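Local coordinates for protein aclacinomycin-N/aclacinomycin-A oxidase (PDB 2IPI) that oxidises the terminal sugar of aclacinomycin antibiotics in two successive steps, using a bicovalently attached FAD and molecular oxygen, at residues 504-507 and 508-512; 184-187 and 188-192. All blocks are in the same frame, centred on the assembly; numbering follows the deposited sequence.

Contact 1 (504-507 and 508-512); sequences RWDP and RDVFR
Asp-506 reaches across a tight turn and takes the backbone N-H groups of Val-510 and Phe-511 with its two carboxylate oxygens. OD1 accepts from Val-510 N at 2.8 Å and OD2 from Phe-511 N at 3.1 Å, both on the syn side and about 20° out of the carboxylate plane. With CG anti to the backbone N (chi1 -168°), the short side chain is carried to the loop that follows, and the two bonds together fix the rotation of the carboxylate. A type I beta turn from Asp-506 to Asp-509 sets up this grip, its closing bond running from Asp-509 N to Asp-506 O over 3.1 Å, with the donor above the carbonyl plane. Pro-507, whose ring restrains phi to the value needed, suits the second position of such a turn.

The buried part lies around Asp-506 and Phe-511. CD1 of the Phe-511 ring comes to 3.7 Å from Asp-506 OD1, the ring and carboxylate planes 47° apart, while Val-510 CG1 covers one ring face from 3.8 Å above it, toward the rim. The turn itself is more open: Pro-507, Arg-508 and Asp-509 are exposed, and a water bridges Asp-506 OD1 and Arg-508 N, 2.9 Å from that nitrogen. The CB of Asp-509 points away from 504-507, but its carboxylate still comes near that of Asp-506.

Lys-502, on the helix that ends here, makes salt bridges with both Asp-506 and Asp-509 and donates to Phe-511 O. The two acids stand only 4.3 Å apart, OD2 of Asp-506 to OD1 of Asp-509, so the shared lysine would offset their repulsion. Together with the two backbone donors, it probably favours the ionised form of Asp-506 despite its burial.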
loop_
_atom_site.group_PDB
_atom_site.type_symbol
_atom_site.label_atom_id
_atom_site.label_comp_id
_atom_site.label_asym_id
_atom_site.label_seq_id
_atom_site.Cartn_x
_atom_site.Cartn_y
_atom_site.Cartn_z
ATOM N N ARG A 504 -6.670 -24.026 -5.284
ATOM C CA ARG A 504 -6.551 -24.453 -6.674
ATOM C C ARG A 504 -5.150 -24.187 -7.213
ATOM O O ARG A 504 -4.555 -25.037 -7.883
ATOM C CB ARG A 504 -7.593 -23.745 -7.542
ATOM N N TRP A 505 -4.616 -22.995 -6.935
ATOM C CA TRP A 505 -3.337 -22.678 -7.586
ATOM C C TRP A 505 -2.121 -22.884 -6.703
ATOM O O TRP A 505 -0.998 -22.880 -7.222
ATOM C CB TRP A 505 -3.429 -21.239 -8.129
ATOM C CG TRP A 505 -3.855 -21.240 -9.568
ATOM C CD1 TRP A 505 -3.034 -21.448 -10.648
ATOM C CD2 TRP A 505 -5.169 -21.033 -10.095
ATOM N NE1 TRP A 505 -3.759 -21.382 -11.799
ATOM C CE2 TRP A 505 -5.076 -21.124 -11.497
ATOM C CE3 TRP A 505 -6.415 -20.775 -9.526
ATOM C CZ2 TRP A 505 -6.180 -20.972 -12.332
ATOM C CZ3 TRP A 505 -7.518 -20.622 -10.347
ATOM C CH2 TRP A 505 -7.393 -20.720 -11.740
ATOM N N ASP A 506 -2.310 -23.089 -5.406
ATOM C CA ASP A 506 -1.252 -23.470 -4.472
ATOM C C ASP A 506 -1.716 -24.588 -3.534
ATOM O O ASP A 506 -1.739 -24.386 -2.319
ATOM C CB ASP A 506 -0.782 -22.283 -3.629
ATOM C CG ASP A 506 0.496 -22.501 -2.850
ATOM O OD1 ASP A 506 1.354 -23.345 -3.186
ATOM O OD2 ASP A 506 0.675 -21.787 -1.837
ATOM N N PRO A 507 -2.081 -25.754 -4.053
ATOM C CA PRO A 507 -2.527 -26.866 -3.204
ATOM C C PRO A 507 -1.511 -27.347 -2.170
ATOM O O PRO A 507 -1.923 -27.756 -1.084
ATOM C CB PRO A 507 -2.771 -28.016 -4.186
ATOM C CG PRO A 507 -2.370 -27.550 -5.532
ATOM C CD PRO A 507 -2.136 -26.076 -5.484
ATOM N N ARG A 508 -0.221 -27.373 -2.447
ATOM C CA ARG A 508 0.845 -27.766 -1.561
ATOM C C ARG A 508 1.243 -26.650 -0.582
ATOM O O ARG A 508 2.238 -26.858 0.126
ATOM C CB ARG A 508 2.089 -28.164 -2.353
ATOM C CG ARG A 508 1.916 -29.063 -3.561
ATOM C CD ARG A 508 3.152 -29.938 -3.777
ATOM N NE ARG A 508 2.748 -31.325 -4.000
ATOM C CZ ARG A 508 3.283 -32.383 -3.419
ATOM N NH1 ARG A 508 2.800 -33.584 -3.732
ATOM N NH2 ARG A 508 4.275 -32.262 -2.557
ATOM N N ASP A 509 0.556 -25.516 -0.532
ATOM C CA ASP A 509 0.888 -24.443 0.424
ATOM C C ASP A 509 2.365 -24.084 0.374
ATOM O O ASP A 509 3.120 -24.085 1.357
ATOM C CB ASP A 509 0.498 -24.842 1.855
ATOM C CG ASP A 509 0.395 -23.670 2.827
ATOM O OD1 ASP A 509 0.171 -22.513 2.402
ATOM O OD2 ASP A 509 0.204 -23.891 4.053
ATOM N N VAL A 510 2.846 -23.777 -0.841
ATOM C CA VAL A 510 4.271 -23.524 -1.017
ATOM C C VAL A 510 4.597 -22.080 -0.645
ATOM O O VAL A 510 5.701 -21.814 -0.157
ATOM C CB VAL A 510 4.689 -23.891 -2.448
ATOM C CG1 VAL A 510 6.092 -23.460 -2.790
ATOM C CG2 VAL A 510 4.585 -25.413 -2.575
ATOM N N PHE A 511 3.603 -21.228 -0.870
ATOM C CA PHE A 511 3.682 -19.797 -0.591
ATOM C C PHE A 511 2.827 -19.406 0.609
ATOM O O PHE A 511 1.609 -19.490 0.645
ATOM C CB PHE A 511 3.265 -18.993 -1.837
ATOM C CG PHE A 511 4.023 -19.529 -3.049
ATOM C CD1 PHE A 511 3.452 -20.438 -3.903
ATOM C CD2 PHE A 511 5.322 -19.106 -3.294
ATOM C CE1 PHE A 511 4.117 -20.947 -5.006
ATOM C CE2 PHE A 511 5.995 -19.621 -4.375
ATOM C CZ PHE A 511 5.431 -20.539 -5.230
ATOM N N ARG A 512 3.545 -18.986 1.652
ATOM C CA ARG A 512 2.929 -18.720 2.932
ATOM C C ARG A 512 3.759 -17.719 3.732
ATOM O O ARG A 512 4.904 -17.459 3.366
ATOM C CB ARG A 512 2.784 -20.032 3.721
HETATM O O HOH W 1 1.349 -26.297 -4.599
#

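Contact 2 (184-187 and 188-192); sequences VVDA and SGRAR
Two antiparallel strand ends, 184-185 and 191-192, are joined here by a type I turn with a G1 bulge. Val-184 and Arg-192 form a hydrogen-bonded pair, with Arg-192 N donating to Val-184 O at 2.8 Å; Val-185 and Ala-191 form the next, non-hydrogen-bonded pair. Nearer the bend, Asp-186 N meets Arg-190 O at 2.7 Å, and the turn from Asp-186 to Gly-189 reverses the chain, closed by a bond from Gly-189 N to Asp-186 O. Gly-189 suits its positive phi of 96°, where a CB would crowd the preceding carbonyl oxygen.

Among the side chains, Asp-186 OD2 lies over guanidinium faces of two arginines, making salt bridges to Arg-190 NH2 at 2.7 Å and to Arg-192 NE at 3.1 Å. It stands well out of the Arg-192 plane, with no N-H aimed at it. Ser-188 OG holds the edge of the Arg-190 group, accepting from NE in the guanidinium plane at 2.9 Å. The Arg-190 chain, bent at chi3 (-32°), runs alongside Asp-186 and brings its guanidinium near both partners.

Val-185 and Ala-191 share the sheet face that packs on helix 65-78, against Val-72, while Asn-73 of that helix accepts from Ala-191 N.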
loop_
_atom_site.group_PDB
_atom_site.type_symbol
_atom_site.label_atom_id
_atom_site.label_comp_id
_atom_site.label_asym_id
_atom_site.label_seq_id
_atom_site.Cartn_x
_atom_site.Cartn_y
_atom_site.Cartn_z
ATOM N N VAL A 184 3.359 -20.765 -10.392
ATOM C CA VAL A 184 2.593 -21.565 -9.445
ATOM C C VAL A 184 3.128 -22.995 -9.351
ATOM O O VAL A 184 3.968 -23.403 -10.154
ATOM C CB VAL A 184 1.126 -21.574 -9.881
ATOM C CG1 VAL A 184 0.537 -20.161 -9.813
ATOM C CG2 VAL A 184 0.959 -22.116 -11.291
ATOM N N VAL A 185 2.696 -23.751 -8.339
ATOM C CA VAL A 185 3.174 -25.119 -8.147
ATOM C C VAL A 185 1.967 -26.066 -8.107
ATOM O O VAL A 185 0.966 -25.774 -7.454
ATOM C CB VAL A 185 4.031 -25.294 -6.885
ATOM C CG1 VAL A 185 4.314 -26.773 -6.622
ATOM C CG2 VAL A 185 5.335 -24.511 -6.997
ATOM N N ASP A 186 2.122 -27.147 -8.846
ATOM C CA ASP A 186 1.250 -28.258 -9.076
ATOM C C ASP A 186 0.886 -29.042 -7.818
ATOM O O ASP A 186 1.699 -29.040 -6.908
ATOM C CB ASP A 186 1.947 -29.280 -10.008
ATOM C CG ASP A 186 1.209 -29.290 -11.337
ATOM O OD1 ASP A 186 0.041 -28.836 -11.332
ATOM O OD2 ASP A 186 1.801 -29.737 -12.331
ATOM N N ALA A 187 -0.263 -29.696 -7.839
ATOM C CA ALA A 187 -0.597 -30.708 -6.841
ATOM C C ALA A 187 0.452 -31.823 -6.858
ATOM O O ALA A 187 0.763 -32.385 -5.807
ATOM C CB ALA A 187 -1.987 -31.278 -7.073
ATOM N N SER A 188 0.980 -32.119 -8.026
ATOM C CA SER A 188 2.020 -33.084 -8.329
ATOM C C SER A 188 3.421 -32.640 -7.920
ATOM O O SER A 188 4.367 -33.429 -7.975
ATOM C CB SER A 188 2.005 -33.363 -9.839
ATOM O OG SER A 188 2.842 -32.456 -10.536
ATOM N N GLY A 189 3.573 -31.381 -7.516
ATOM C CA GLY A 189 4.845 -30.852 -7.065
ATOM C C GLY A 189 5.639 -30.128 -8.140
ATOM O O GLY A 189 6.852 -29.953 -8.006
ATOM N N ARG A 190 4.967 -29.699 -9.199
ATOM C CA ARG A 190 5.687 -29.105 -10.323
ATOM C C ARG A 190 5.527 -27.584 -10.350
ATOM O O ARG A 190 4.385 -27.139 -10.288
ATOM C CB ARG A 190 5.173 -29.640 -11.661
ATOM C CG ARG A 190 6.065 -30.640 -12.351
ATOM C CD ARG A 190 5.349 -31.473 -13.390
ATOM N NE ARG A 190 3.946 -31.737 -13.068
ATOM C CZ ARG A 190 3.015 -31.848 -14.016
ATOM N NH1 ARG A 190 3.363 -31.713 -15.295
ATOM N NH2 ARG A 190 1.755 -32.095 -13.700
ATOM N N ALA A 191 6.609 -26.839 -10.474
ATOM C CA ALA A 191 6.519 -25.412 -10.796
ATOM C C ALA A 191 6.090 -25.232 -12.252
ATOM O O ALA A 191 6.532 -25.986 -13.124
ATOM C CB ALA A 191 7.834 -24.704 -10.539
ATOM N N ARG A 192 5.245 -24.242 -12.519
ATOM C CA ARG A 192 4.757 -23.978 -13.864
ATOM C C ARG A 192 4.491 -22.493 -14.102
ATOM O O ARG A 192 4.061 -21.752 -13.229
ATOM C CB ARG A 192 3.467 -24.760 -14.161
ATOM C CG ARG A 192 2.792 -25.413 -12.971
ATOM C CD ARG A 192 2.382 -26.846 -13.214
ATOM N NE ARG A 192 3.297 -27.624 -14.051
ATOM C CZ ARG A 192 2.920 -28.434 -15.039
ATOM N NH1 ARG A 192 1.630 -28.576 -15.329
ATOM N NH2 ARG A 192 3.825 -29.100 -15.743
#

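In the fold
Along the chain, contact 2 comes first, at the hairpin between strands 177-185 and 191-197 of the five-stranded antiparallel sheet in the FAD-binding region. Contact 1 follows some three hundred residues later, where helix 495-505 ends in the berberine-like C-terminal part. In space their centres are about 9 Å apart and they touch: Arg-508 NE lies 2.9 Å from Ala-187 O, a probable hydrogen bond, and Arg-508 CG packs on Asp-186 O. The C-terminal segment therefore folds back onto the edge hairpin of the FAD-binding domain. Both lie away from the annotated sites, though the side chain of Phe-511 is about 7 Å from the bound FAD.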